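Local coordinates for putative agmatinase (Clostridium difficile, PDB 3LHL), which probably hydrolyses agmatine to putrescine and urea at a paired manganese centre, at residues G96-T101 and T200-V205; V117-A122 and T139-I144; T124-E129 and F166-E171; E128-N131 and N135-A138. One frame throughout, in Å; residues are numbered along the deposited sequence.

Interaction 1. Residues G96-T101 and T200-V205; sequences GEHLVT and TIDLDV. With MN (manganese (II) ion), chain B; MN (manganese (II) ion), chain C.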
loop_
_atom_site.group_PDB
_atom_site.type_symbol
_atom_site.label_atom_id
_atom_site.label_comp_id
_atom_site.label_asym_id
_atom_site.label_seq_id
_atom_site.Cartn_x
_atom_site.Cartn_y
_atom_site.Cartn_z
ATOM N N GLY A 96 6.982 6.309 -0.556
ATOM C CA GLY A 96 8.216 5.871 -1.147
ATOM C C GLY A 96 8.330 4.468 -0.581
ATOM O O GLY A 96 7.467 3.631 -0.841
ATOM N N GLU A 97 9.349 4.212 0.233
ATOM C CA GLU A 97 9.528 2.874 0.785
ATOM C C GLU A 97 8.370 2.386 1.649
ATOM O O GLU A 97 7.559 3.174 2.154
ATOM C CB GLU A 97 10.835 2.783 1.565
ATOM C CG GLU A 97 10.895 3.633 2.794
ATOM C CD GLU A 97 12.179 3.407 3.561
ATOM O OE1 GLU A 97 13.264 3.706 3.008
ATOM O OE2 GLU A 97 12.100 2.926 4.713
ATOM N N HIS A 98 8.310 1.073 1.824
ATOM C CA HIS A 98 7.232 0.451 2.579
ATOM C C HIS A 98 7.185 0.791 4.070
ATOM O O HIS A 98 6.164 0.596 4.718
ATOM C CB HIS A 98 7.286 -1.064 2.383
ATOM C CG HIS A 98 5.939 -1.715 2.359
ATOM N ND1 HIS A 98 5.738 -2.994 1.889
ATOM C CD2 HIS A 98 4.725 -1.261 2.747
ATOM C CE1 HIS A 98 4.458 -3.300 1.986
ATOM N NE2 HIS A 98 3.822 -2.266 2.504
ATOM N N LEU A 99 8.271 1.315 4.619
ATOM C CA LEU A 99 8.263 1.638 6.042
ATOM C C LEU A 99 7.217 2.700 6.407
ATOM O O LEU A 99 6.699 2.690 7.523
ATOM C CB LEU A 99 9.654 2.087 6.502
ATOM C CG LEU A 99 9.824 2.332 8.008
ATOM C CD1 LEU A 99 9.439 1.091 8.807
ATOM C CD2 LEU A 99 11.265 2.717 8.286
ATOM N N VAL A 100 6.893 3.596 5.472
ATOM C CA VAL A 100 5.909 4.648 5.742
ATOM C C VAL A 100 4.571 4.076 6.204
ATOM O O VAL A 100 3.774 4.766 6.838
ATOM C CB VAL A 100 5.641 5.550 4.496
ATOM C CG1 VAL A 100 6.944 6.163 3.998
ATOM C CG2 VAL A 100 4.957 4.752 3.403
ATOM N N THR A 101 4.332 2.812 5.875
ATOM C CA THR A 101 3.105 2.133 6.254
ATOM C C THR A 101 2.980 1.904 7.769
ATOM O O THR A 101 1.872 1.896 8.308
ATOM C CB THR A 101 3.007 0.770 5.528
ATOM O OG1 THR A 101 2.845 0.995 4.122
ATOM C CG2 THR A 101 1.831 -0.048 6.050
ATOM N N THR A 200 -2.450 -2.313 2.343
ATOM C CA THR A 200 -1.118 -1.849 1.983
ATOM C C THR A 200 -0.641 -2.611 0.752
ATOM O O THR A 200 -0.480 -3.834 0.774
ATOM C CB THR A 200 -0.100 -2.043 3.143
ATOM O OG1 THR A 200 1.201 -1.621 2.705
ATOM C CG2 THR A 200 -0.046 -3.504 3.590
ATOM N N ILE A 201 -0.418 -1.873 -0.325
ATOM C CA ILE A 201 0.019 -2.464 -1.579
ATOM C C ILE A 201 1.436 -2.068 -1.989
ATOM O O ILE A 201 1.691 -0.916 -2.354
ATOM C CB ILE A 201 -0.945 -2.075 -2.730
ATOM C CG1 ILE A 201 -2.293 -2.767 -2.526
ATOM C CG2 ILE A 201 -0.336 -2.443 -4.089
ATOM C CD1 ILE A 201 -3.326 -2.416 -3.579
ATOM N N ASP A 202 2.358 -3.023 -1.910
ATOM C CA ASP A 202 3.726 -2.786 -2.351
ATOM C C ASP A 202 3.620 -3.065 -3.852
ATOM O O ASP A 202 3.336 -4.194 -4.253
ATOM C CB ASP A 202 4.690 -3.781 -1.713
ATOM C CG ASP A 202 6.118 -3.557 -2.150
ATOM O OD1 ASP A 202 6.331 -3.291 -3.349
ATOM O OD2 ASP A 202 7.027 -3.655 -1.305
ATOM N N LEU A 203 3.823 -2.043 -4.678
ATOM C CA LEU A 203 3.698 -2.208 -6.119
ATOM C C LEU A 203 4.608 -3.259 -6.751
ATOM O O LEU A 203 4.340 -3.700 -7.869
ATOM C CB LEU A 203 3.875 -0.858 -6.823
ATOM C CG LEU A 203 2.814 0.193 -6.454
ATOM C CD1 LEU A 203 3.197 1.551 -7.022
ATOM C CD2 LEU A 203 1.449 -0.248 -6.971
ATOM N N ASP A 204 5.675 -3.676 -6.067
ATOM C CA ASP A 204 6.524 -4.699 -6.671
ATOM C C ASP A 204 5.850 -6.067 -6.644
ATOM O O ASP A 204 6.465 -7.072 -6.980
ATOM C CB ASP A 204 7.915 -4.779 -6.014
ATOM C CG ASP A 204 7.876 -5.247 -4.573
ATOM O OD1 ASP A 204 6.949 -5.989 -4.183
ATOM O OD2 ASP A 204 8.804 -4.879 -3.827
ATOM N N VAL A 205 4.583 -6.109 -6.234
ATOM C CA VAL A 205 3.858 -7.369 -6.234
ATOM C C VAL A 205 3.693 -7.723 -7.713
ATOM O O VAL A 205 3.573 -8.893 -8.083
ATOM C CB VAL A 205 2.460 -7.245 -5.567
ATOM C CG1 VAL A 205 1.538 -6.350 -6.403
ATOM C CG2 VAL A 205 1.856 -8.627 -5.392
HETATM MN MN MN B . 7.181 -4.299 0.814
HETATM MN MN MN C . 8.399 -5.484 -1.923
#

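Interaction 2. Residues V117-A122 and T139-I144; sequences VIHFDA and TVIKRI. With MN (manganese (II) ion), chain C; MN (manganese (II) ion), chain B.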
loop_
_atom_site.group_PDB
_atom_site.type_symbol
_atom_site.label_atom_id
_atom_site.label_comp_id
_atom_site.label_asym_id
_atom_site.label_seq_id
_atom_site.Cartn_x
_atom_site.Cartn_y
_atom_site.Cartn_z
ATOM N N VAL A 117 -5.347 -6.583 8.177
ATOM C CA VAL A 117 -4.397 -6.049 7.215
ATOM C C VAL A 117 -4.300 -6.890 5.942
ATOM O O VAL A 117 -4.053 -8.096 6.000
ATOM C CB VAL A 117 -2.978 -5.961 7.834
ATOM C CG1 VAL A 117 -1.990 -5.429 6.804
ATOM C CG2 VAL A 117 -2.999 -5.081 9.074
ATOM N N ILE A 118 -4.508 -6.250 4.797
ATOM C CA ILE A 118 -4.388 -6.931 3.515
ATOM C C ILE A 118 -3.070 -6.428 2.937
ATOM O O ILE A 118 -2.874 -5.223 2.755
ATOM C CB ILE A 118 -5.586 -6.612 2.590
ATOM C CG1 ILE A 118 -6.840 -7.313 3.139
ATOM C CG2 ILE A 118 -5.297 -7.078 1.160
ATOM C CD1 ILE A 118 -8.097 -7.142 2.291
ATOM N N HIS A 119 -2.168 -7.368 2.666
ATOM C CA HIS A 119 -0.824 -7.062 2.185
ATOM C C HIS A 119 -0.440 -7.684 0.833
ATOM O O HIS A 119 -0.393 -8.905 0.691
ATOM C CB HIS A 119 0.148 -7.508 3.285
ATOM C CG HIS A 119 1.599 -7.419 2.924
ATOM N ND1 HIS A 119 2.200 -6.247 2.509
ATOM C CD2 HIS A 119 2.587 -8.343 2.995
ATOM C CE1 HIS A 119 3.494 -6.453 2.344
ATOM N NE2 HIS A 119 3.756 -7.716 2.633
ATOM N N PHE A 120 -0.176 -6.833 -0.155
ATOM C CA PHE A 120 0.242 -7.276 -1.485
ATOM C C PHE A 120 1.723 -6.939 -1.601
ATOM O O PHE A 120 2.136 -5.805 -1.340
ATOM C CB PHE A 120 -0.566 -6.562 -2.573
ATOM C CG PHE A 120 -1.950 -7.122 -2.760
ATOM C CD1 PHE A 120 -2.157 -8.249 -3.552
ATOM C CD2 PHE A 120 -3.041 -6.546 -2.117
ATOM C CE1 PHE A 120 -3.434 -8.797 -3.701
ATOM C CE2 PHE A 120 -4.326 -7.088 -2.258
ATOM C CZ PHE A 120 -4.523 -8.212 -3.049
ATOM N N ASP A 121 2.522 -7.915 -2.009
ATOM C CA ASP A 121 3.958 -7.697 -2.066
ATOM C C ASP A 121 4.657 -8.871 -2.744
ATOM O O ASP A 121 4.107 -9.975 -2.832
ATOM C CB ASP A 121 4.483 -7.586 -0.626
ATOM C CG ASP A 121 5.701 -6.679 -0.496
ATOM O OD1 ASP A 121 6.701 -6.885 -1.223
ATOM O OD2 ASP A 121 5.645 -5.762 0.354
ATOM N N ALA A 122 5.876 -8.628 -3.215
ATOM C CA ALA A 122 6.676 -9.676 -3.829
ATOM C C ALA A 122 7.503 -10.256 -2.685
ATOM O O ALA A 122 7.953 -11.408 -2.743
ATOM C CB ALA A 122 7.585 -9.091 -4.880
ATOM N N THR A 139 11.060 -5.002 7.059
ATOM C CA THR A 139 10.589 -5.563 8.321
ATOM C C THR A 139 9.223 -5.002 8.687
ATOM O O THR A 139 8.682 -5.331 9.741
ATOM C CB THR A 139 11.539 -5.210 9.484
ATOM O OG1 THR A 139 11.434 -3.808 9.757
ATOM C CG2 THR A 139 12.996 -5.544 9.136
ATOM N N VAL A 140 8.663 -4.164 7.820
ATOM C CA VAL A 140 7.385 -3.522 8.106
ATOM C C VAL A 140 6.245 -4.440 8.566
ATOM O O VAL A 140 5.540 -4.115 9.522
ATOM C CB VAL A 140 6.902 -2.658 6.894
ATOM C CG1 VAL A 140 6.492 -3.549 5.720
ATOM C CG2 VAL A 140 5.752 -1.759 7.329
ATOM N N ILE A 141 6.063 -5.584 7.915
ATOM C CA ILE A 141 4.981 -6.472 8.317
ATOM C C ILE A 141 5.249 -7.125 9.666
ATOM O O ILE A 141 4.316 -7.413 10.416
ATOM C CB ILE A 141 4.712 -7.558 7.243
ATOM C CG1 ILE A 141 4.317 -6.883 5.928
ATOM C CG2 ILE A 141 3.579 -8.485 7.692
ATOM C CD1 ILE A 141 3.125 -5.951 6.052
ATOM N N LYS A 142 6.522 -7.360 9.979
ATOM C CA LYS A 142 6.872 -7.956 11.261
ATOM C C LYS A 142 6.521 -6.931 12.337
ATOM O O LYS A 142 5.977 -7.276 13.384
ATOM C CB LYS A 142 8.365 -8.286 11.311
ATOM C CG LYS A 142 8.810 -8.970 12.598
ATOM C CD LYS A 142 8.106 -10.311 12.795
ATOM C CE LYS A 142 8.422 -10.909 14.155
ATOM N NZ LYS A 142 9.880 -11.151 14.346
ATOM N N ARG A 143 6.825 -5.664 12.065
ATOM C CA ARG A 143 6.513 -4.595 13.008
ATOM C C ARG A 143 5.011 -4.545 13.247
ATOM O O ARG A 143 4.559 -4.403 14.382
ATOM C CB ARG A 143 6.976 -3.240 12.470
ATOM C CG ARG A 143 8.475 -3.070 12.487
ATOM C CD ARG A 143 9.021 -3.327 13.885
ATOM N NE ARG A 143 10.284 -4.038 13.787
ATOM C CZ ARG A 143 10.514 -5.239 14.301
ATOM N NH1 ARG A 143 9.567 -5.880 14.971
ATOM N NH2 ARG A 143 11.694 -5.808 14.114
ATOM N N ILE A 144 4.243 -4.667 12.169
ATOM C CA ILE A 144 2.795 -4.639 12.271
ATOM C C ILE A 144 2.264 -5.866 13.003
ATOM O O ILE A 144 1.306 -5.769 13.762
ATOM C CB ILE A 144 2.144 -4.530 10.878
ATOM C CG1 ILE A 144 2.447 -3.140 10.295
ATOM C CG2 ILE A 144 0.642 -4.803 10.975
ATOM C CD1 ILE A 144 1.913 -2.904 8.893
HETATM MN MN MN C . 8.399 -5.484 -1.923
HETATM MN MN MN B . 7.181 -4.299 0.814
#

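Interaction 3. Residues T124-E129 and F166-E171; sequences TDLREE and FKFATE. With MN (manganese (II) ion), chain B.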
loop_
_atom_site.group_PDB
_atom_site.type_symbol
_atom_site.label_atom_id
_atom_site.label_comp_id
_atom_site.label_asym_id
_atom_site.label_seq_id
_atom_site.Cartn_x
_atom_site.Cartn_y
_atom_site.Cartn_z
ATOM N N THR A 124 8.028 -10.885 1.682
ATOM C CA THR A 124 7.326 -11.144 2.935
ATOM C C THR A 124 7.395 -9.951 3.890
ATOM O O THR A 124 6.408 -9.616 4.549
ATOM C CB THR A 124 7.918 -12.378 3.680
ATOM O OG1 THR A 124 9.206 -12.042 4.216
ATOM C CG2 THR A 124 8.061 -13.574 2.734
ATOM N N ASP A 125 8.561 -9.312 3.957
ATOM C CA ASP A 125 8.759 -8.179 4.857
ATOM C C ASP A 125 8.598 -8.625 6.312
ATOM O O ASP A 125 8.270 -7.827 7.187
ATOM C CB ASP A 125 7.758 -7.060 4.548
ATOM C CG ASP A 125 8.121 -6.282 3.301
ATOM O OD1 ASP A 125 9.233 -6.494 2.774
ATOM O OD2 ASP A 125 7.302 -5.453 2.855
ATOM N N LEU A 126 8.839 -9.909 6.566
ATOM C CA LEU A 126 8.693 -10.446 7.907
ATOM C C LEU A 126 9.980 -10.529 8.729
ATOM O O LEU A 126 9.933 -10.830 9.920
ATOM C CB LEU A 126 8.031 -11.823 7.839
ATOM C CG LEU A 126 6.525 -11.838 7.556
ATOM C CD1 LEU A 126 6.020 -13.267 7.489
ATOM C CD2 LEU A 126 5.793 -11.076 8.657
ATOM N N ARG A 127 11.131 -10.259 8.127
ATOM C CA ARG A 127 12.356 -10.353 8.909
ATOM C C ARG A 127 12.375 -9.319 10.034
ATOM O O ARG A 127 11.825 -8.223 9.902
ATOM C CB ARG A 127 13.591 -10.218 8.016
ATOM C CG ARG A 127 13.844 -8.854 7.417
ATOM C CD ARG A 127 14.951 -8.984 6.376
ATOM N NE ARG A 127 14.520 -9.856 5.285
ATOM C CZ ARG A 127 15.333 -10.431 4.404
ATOM N NH1 ARG A 127 16.644 -10.239 4.475
ATOM N NH2 ARG A 127 14.828 -11.195 3.445
ATOM N N GLU A 128 12.999 -9.698 11.147
ATOM C CA GLU A 128 13.094 -8.855 12.335
ATOM C C GLU A 128 13.931 -7.598 12.093
ATOM O O GLU A 128 13.598 -6.521 12.581
ATOM C CB GLU A 128 13.680 -9.677 13.486
ATOM C CG GLU A 128 13.786 -8.953 14.830
ATOM C CD GLU A 128 12.454 -8.421 15.342
ATOM O OE1 GLU A 128 11.404 -9.047 15.080
ATOM O OE2 GLU A 128 12.461 -7.381 16.027
ATOM N N GLU A 129 15.016 -7.738 11.336
ATOM C CA GLU A 129 15.878 -6.603 11.035
ATOM C C GLU A 129 16.410 -6.677 9.617
ATOM O O GLU A 129 16.383 -7.728 8.980
ATOM C CB GLU A 129 17.090 -6.550 11.973
ATOM C CG GLU A 129 16.804 -6.318 13.439
ATOM C CD GLU A 129 18.078 -5.992 14.209
ATOM O OE1 GLU A 129 19.150 -6.529 13.847
ATOM O OE2 GLU A 129 18.009 -5.202 15.174
ATOM N N PHE A 166 9.236 -17.319 5.657
ATOM C CA PHE A 166 8.139 -18.132 5.144
ATOM C C PHE A 166 7.598 -19.086 6.214
ATOM O O PHE A 166 6.385 -19.256 6.335
ATOM C CB PHE A 166 8.596 -18.901 3.899
ATOM C CG PHE A 166 8.650 -18.051 2.656
ATOM C CD1 PHE A 166 7.479 -17.681 1.999
ATOM C CD2 PHE A 166 9.864 -17.594 2.157
ATOM C CE1 PHE A 166 7.519 -16.871 0.868
ATOM C CE2 PHE A 166 9.911 -16.780 1.024
ATOM C CZ PHE A 166 8.736 -16.420 0.380
ATOM N N LYS A 167 8.496 -19.700 6.985
ATOM C CA LYS A 167 8.093 -20.610 8.060
ATOM C C LYS A 167 7.213 -19.856 9.054
ATOM O O LYS A 167 6.185 -20.364 9.501
ATOM C CB LYS A 167 9.315 -21.148 8.815
ATOM C CG LYS A 167 10.084 -22.251 8.122
ATOM C CD LYS A 167 11.283 -22.671 8.968
ATOM C CE LYS A 167 12.078 -23.783 8.305
ATOM N NZ LYS A 167 13.359 -24.069 9.026
ATOM N N PHE A 168 7.643 -18.644 9.399
ATOM C CA PHE A 168 6.925 -17.787 10.338
ATOM C C PHE A 168 5.450 -17.732 9.970
ATOM O O PHE A 168 4.579 -17.756 10.842
ATOM C CB PHE A 168 7.513 -16.370 10.312
ATOM C CG PHE A 168 7.024 -15.480 11.426
ATOM C CD1 PHE A 168 7.495 -15.644 12.725
ATOM C CD2 PHE A 168 6.092 -14.478 11.174
ATOM C CE1 PHE A 168 7.048 -14.820 13.763
ATOM C CE2 PHE A 168 5.636 -13.649 12.204
ATOM C CZ PHE A 168 6.115 -13.822 13.500
ATOM N N ALA A 169 5.174 -17.673 8.672
ATOM C CA ALA A 169 3.800 -17.604 8.196
ATOM C C ALA A 169 3.169 -18.960 7.895
ATOM O O ALA A 169 2.062 -19.242 8.351
ATOM C CB ALA A 169 3.725 -16.717 6.954
ATOM N N THR A 170 3.872 -19.794 7.134
ATOM C CA THR A 170 3.351 -21.101 6.741
ATOM C C THR A 170 3.346 -22.180 7.819
ATOM O O THR A 170 2.392 -22.953 7.921
ATOM C CB THR A 170 4.114 -21.658 5.521
ATOM O OG1 THR A 170 5.511 -21.740 5.826
ATOM C CG2 THR A 170 3.914 -20.764 4.316
ATOM N N GLU A 171 4.408 -22.248 8.612
ATOM C CA GLU A 171 4.488 -23.255 9.661
ATOM C C GLU A 171 3.990 -22.753 11.003
ATOM O O GLU A 171 3.216 -23.436 11.675
ATOM C CB GLU A 171 5.922 -23.754 9.810
ATOM C CG GLU A 171 6.330 -24.765 8.762
ATOM C CD GLU A 171 7.770 -25.206 8.922
ATOM O OE1 GLU A 171 8.194 -25.423 10.079
ATOM O OE2 GLU A 171 8.469 -25.345 7.891
HETATM MN MN MN B . 7.181 -4.299 0.814
#

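Interaction 4. Residues E128-N131 and N135-A138; sequences EEYN and NSHA. With PO4 (phosphate ion), chain F.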
loop_
_atom_site.group_PDB
_atom_site.type_symbol
_atom_site.label_atom_id
_atom_site.label_comp_id
_atom_site.label_asym_id
_atom_site.label_seq_id
_atom_site.Cartn_x
_atom_site.Cartn_y
_atom_site.Cartn_z
ATOM N N GLU A 128 12.999 -9.698 11.147
ATOM C CA GLU A 128 13.094 -8.855 12.335
ATOM C C GLU A 128 13.931 -7.598 12.093
ATOM O O GLU A 128 13.598 -6.521 12.581
ATOM C CB GLU A 128 13.680 -9.677 13.486
ATOM C CG GLU A 128 13.786 -8.953 14.830
ATOM C CD GLU A 128 12.454 -8.421 15.342
ATOM O OE1 GLU A 128 11.404 -9.047 15.080
ATOM O OE2 GLU A 128 12.461 -7.381 16.027
ATOM N N GLU A 129 15.016 -7.738 11.336
ATOM C CA GLU A 129 15.878 -6.603 11.035
ATOM C C GLU A 129 16.410 -6.677 9.617
ATOM O O GLU A 129 16.383 -7.728 8.980
ATOM C CB GLU A 129 17.090 -6.550 11.973
ATOM C CG GLU A 129 16.804 -6.318 13.439
ATOM C CD GLU A 129 18.078 -5.992 14.209
ATOM O OE1 GLU A 129 19.150 -6.529 13.847
ATOM O OE2 GLU A 129 18.009 -5.202 15.174
ATOM N N TYR A 130 16.904 -5.543 9.139
ATOM C CA TYR A 130 17.495 -5.453 7.816
ATOM C C TYR A 130 18.507 -4.320 7.910
ATOM O O TYR A 130 18.177 -3.219 8.350
ATOM C CB TYR A 130 16.432 -5.157 6.755
ATOM C CG TYR A 130 16.966 -5.227 5.340
ATOM C CD1 TYR A 130 17.602 -6.378 4.872
ATOM C CD2 TYR A 130 16.853 -4.137 4.472
ATOM C CE1 TYR A 130 18.121 -6.444 3.576
ATOM C CE2 TYR A 130 17.364 -4.189 3.174
ATOM C CZ TYR A 130 17.998 -5.346 2.733
ATOM O OH TYR A 130 18.520 -5.397 1.460
ATOM N N ASN A 131 19.744 -4.598 7.511
ATOM C CA ASN A 131 20.810 -3.605 7.591
ATOM C C ASN A 131 20.920 -3.114 9.034
ATOM O O ASN A 131 21.096 -1.924 9.286
ATOM C CB ASN A 131 20.537 -2.424 6.650
ATOM C CG ASN A 131 20.607 -2.819 5.182
ATOM O OD1 ASN A 131 21.498 -3.566 4.775
ATOM N ND2 ASN A 131 19.674 -2.310 4.379
ATOM N N ASN A 135 13.530 -1.075 12.087
ATOM C CA ASN A 135 12.593 -0.317 11.275
ATOM C C ASN A 135 13.166 -0.131 9.884
ATOM O O ASN A 135 14.028 0.717 9.656
ATOM C CB ASN A 135 12.302 1.035 11.927
ATOM C CG ASN A 135 11.613 0.887 13.271
ATOM O OD1 ASN A 135 10.590 0.212 13.379
ATOM N ND2 ASN A 135 12.171 1.511 14.303
ATOM N N SER A 136 12.675 -0.950 8.963
ATOM C CA SER A 136 13.113 -0.943 7.577
ATOM C C SER A 136 11.930 -1.299 6.690
ATOM O O SER A 136 10.903 -1.783 7.176
ATOM C CB SER A 136 14.223 -1.982 7.395
ATOM O OG SER A 136 14.446 -2.280 6.029
ATOM N N HIS A 137 12.067 -1.063 5.390
ATOM C CA HIS A 137 10.990 -1.403 4.470
ATOM C C HIS A 137 10.809 -2.924 4.446
ATOM O O HIS A 137 9.719 -3.423 4.163
ATOM C CB HIS A 137 11.307 -0.898 3.052
ATOM C CG HIS A 137 12.620 -1.376 2.509
ATOM N ND1 HIS A 137 13.811 -0.723 2.754
ATOM C CD2 HIS A 137 12.929 -2.435 1.722
ATOM C CE1 HIS A 137 14.795 -1.358 2.139
ATOM N NE2 HIS A 137 14.288 -2.400 1.507
ATOM N N ALA A 138 11.881 -3.647 4.768
ATOM C CA ALA A 138 11.881 -5.112 4.760
ATOM C C ALA A 138 11.394 -5.791 6.042
ATOM O O ALA A 138 11.322 -7.024 6.105
ATOM C CB ALA A 138 13.279 -5.618 4.425
HETATM P P PO4 F . 18.383 -1.906 -0.027
HETATM O O1 PO4 F . 17.963 -3.330 -0.049
HETATM O O2 PO4 F . 17.676 -1.194 1.067
HETATM O O3 PO4 F . 19.850 -1.826 0.201
HETATM O O4 PO4 F . 18.047 -1.272 -1.332
#

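Interaction 1. Residues G96-T101 and T200-V205
His-98 joins the two segments at both nitrogens of its ring. His-98 NE2 donates to Thr-200 OG1 at 2.7 Å with an N-H...O angle of 160°, the hydroxyl lying close to the ring plane. His-98 ND1 binds the manganese ion of chain B at 2.2 Å, and that ion is also held by Asp-202 OD2 at 2.2 Å. The same oxygen reaches the second manganese, of chain C, at 2.4 Å, so Asp-202 bridges the pair. Its carboxylate stands at 80° to the imidazole. Thr-200 OG1 lies anti to the backbone N (chi1 178°), which turns it to the histidine edge.

This metal-bound part is tight. Looser is the far end, where the Thr-101 and Thr-200 hydroxyls stand 3.4 Å apart (OG1 to OG1), a weak contact at best; both are hydrogen-bonded to Asp-245. Asp-204 does not touch segment 96-101 but binds the chain C ion through OD2 at 2.0 Å. Asp-121, Asp-125 and His-123 complete the two sites. All four touching residues are buried. With NE2 committed as donor to Thr-200, ND1 is left to coordinate manganese, and Thr-200 with Asp-245 behind it probably fixes the turn of the ring.

Interaction 2. Residues V117-A122 and T139-I144
Val-117 and His-119, two apart on strand 115-120, face Ile-144 and Ile-141 of helix 140-148, with CA to CA distances of 8.9 Å for Val-117 and Ile-144 and 8.5 Å for His-119 and Ile-141. No hydrogen bond crosses; the contact is made by side chains alone.

Ile-141 comes down on one face of the His-119 imidazole from the opposite direction. Its CD1 sits 3.6 Å from the ring centroid and only 7° off the normal, a CH-pi contact, while Ile-141 CG1 lies over the same ring and approaches His-119 NE2 to 3.4 Å. The imidazole is presented to the helix with CG anti to the backbone N (chi1 174°). His-119 ND1 is buried here and has no polar partner in the model. Farther from the metals, the CG2 methyls of Val-117 and Ile-144 meet at 4.1 Å.

Beyond the strand end, Asp-121 splits its carboxylate between the ions: OD1 binds the chain C manganese at 2.3 Å and OD2 the chain B one at 2.2 Å.

The contact packs strand against helix within the beta-alpha-beta unit of strand 115-120, helix 140-148 and strand 153-158. Strand 153-158 adds Ile-153 and Gln-155 against Ile-141, strand 196-202 brings Thr-200 to His-119, and Phe-105 of helix 101-111 touches both Val-117 and Ile-144.

Interaction 3. Residues T124-E129 and F166-E171
Thr-124 and Leu-126 pack on Phe-166, Phe-168 and Ala-169, joining the metal-binding loop that follows strand 115-120 to helix 163-170 in the alpha/beta fold of the arginase family. The loop also carries Asp-125, whose OD2 binds the chain B manganese ion, so the residues before and after this ligand in sequence make the contact.

The methyl CG2 of Thr-124 lies over one face of the Phe-166 ring, 3.9 Å from its centroid and 18° off the normal, a CH-pi contact displaced toward the ring rim near CZ and CE1. The CB of Phe-166 leaves its backbone away from the loop, and only the ring end swings back to the threonine.

Apolar contact is concentrated on one methyl. Leu-126 CD1 approaches Phe-168 CD2 at 3.9 Å, meeting that ring obliquely, and Ala-169 CB at 4.2 Å. Trp-145 meets the Phe-168 ring edge-to-face, and Met-177 of strand 176-179 touches Thr-124, Phe-166 and Ala-169.

Polar bonds stay within each segment or pass to neighbours. Arg-127 makes a salt bridge to Glu-165, just ahead of Phe-166. In the helix, Phe-166 O accepts from Thr-170 N and also from Thr-170 OG1, the hydroxyl at 2.7 Å and well above the carbonyl plane. In the loop, Thr-124 closes an ST turn: OG1, set between its backbone N and carbonyl carbon (chi1 72°), accepts from Leu-126 N at 3.2 Å with an N-H...O angle of 165°.

Interaction 4. Residues E128-N131 and N135-A138
Tyr-130 folds back on Ser-136, His-137 and Ala-138 within the long loop that leads from strand 115-120 to helix 140-148. The loop borders the metal centre, the nearest atoms of the His-137 side chain and a manganese ion being about 4 Å apart. The tyrosine ring, carried with CG anti to the backbone N (chi1 -173°), meets three different groups. Ser-136 OG lies at the ring edge, 3.4 Å from Tyr-130 CD2. Ala-138 CB approaches Tyr-130 CG obliquely at 3.8 Å. The edge of the tyrosine is turned to the face of the His-137 imidazole in an offset edge-to-face pair, centroids 5.6 Å apart and planes at 79°.

No hydrogen bond links the two segments. Ser-136 instead forms an ST turn, its OG accepting at 3.2 Å from the N of Ala-138, the alanine whose methyl touches the same ring. At the outer end, Tyr-130 OH donates to O1 of a phosphate at 2.6 Å, an ion probably taken from the crystallisation liquor; Ser-22 N and Asn-23 N hold it too.

Around the contact, Asn-131 touches Ser-22 and His-137 touches Thr-21 in the loop beyond strand 10-15, and His-137 also touches Glu-248 just past strand 240-247. Glu-128 pairs with Lys-142 and Arg-143, linking the loop to helix 140-148.

In the fold
Interactions 1 and 2 include neighbouring strands of one parallel sheet, 196-202 and 115-120, and lie deepest, their centres about 8 Å apart. The loop after strand 115-120 serves the other two: interaction 4 lies within it, and interaction 3 packs it on helix 163-170. Their centres are about 13 and 17 Å, respectively, from that of interaction 1, and they share Glu-128 and Glu-129. Along the chain, interactions 2, 3 and 4 are nested inside the span closed by interaction 1, and the segments of interactions 2 and 3 alternate. The chain B manganese touches interactions 1, 2 and 3, so ligands distant in sequence meet at one metal centre.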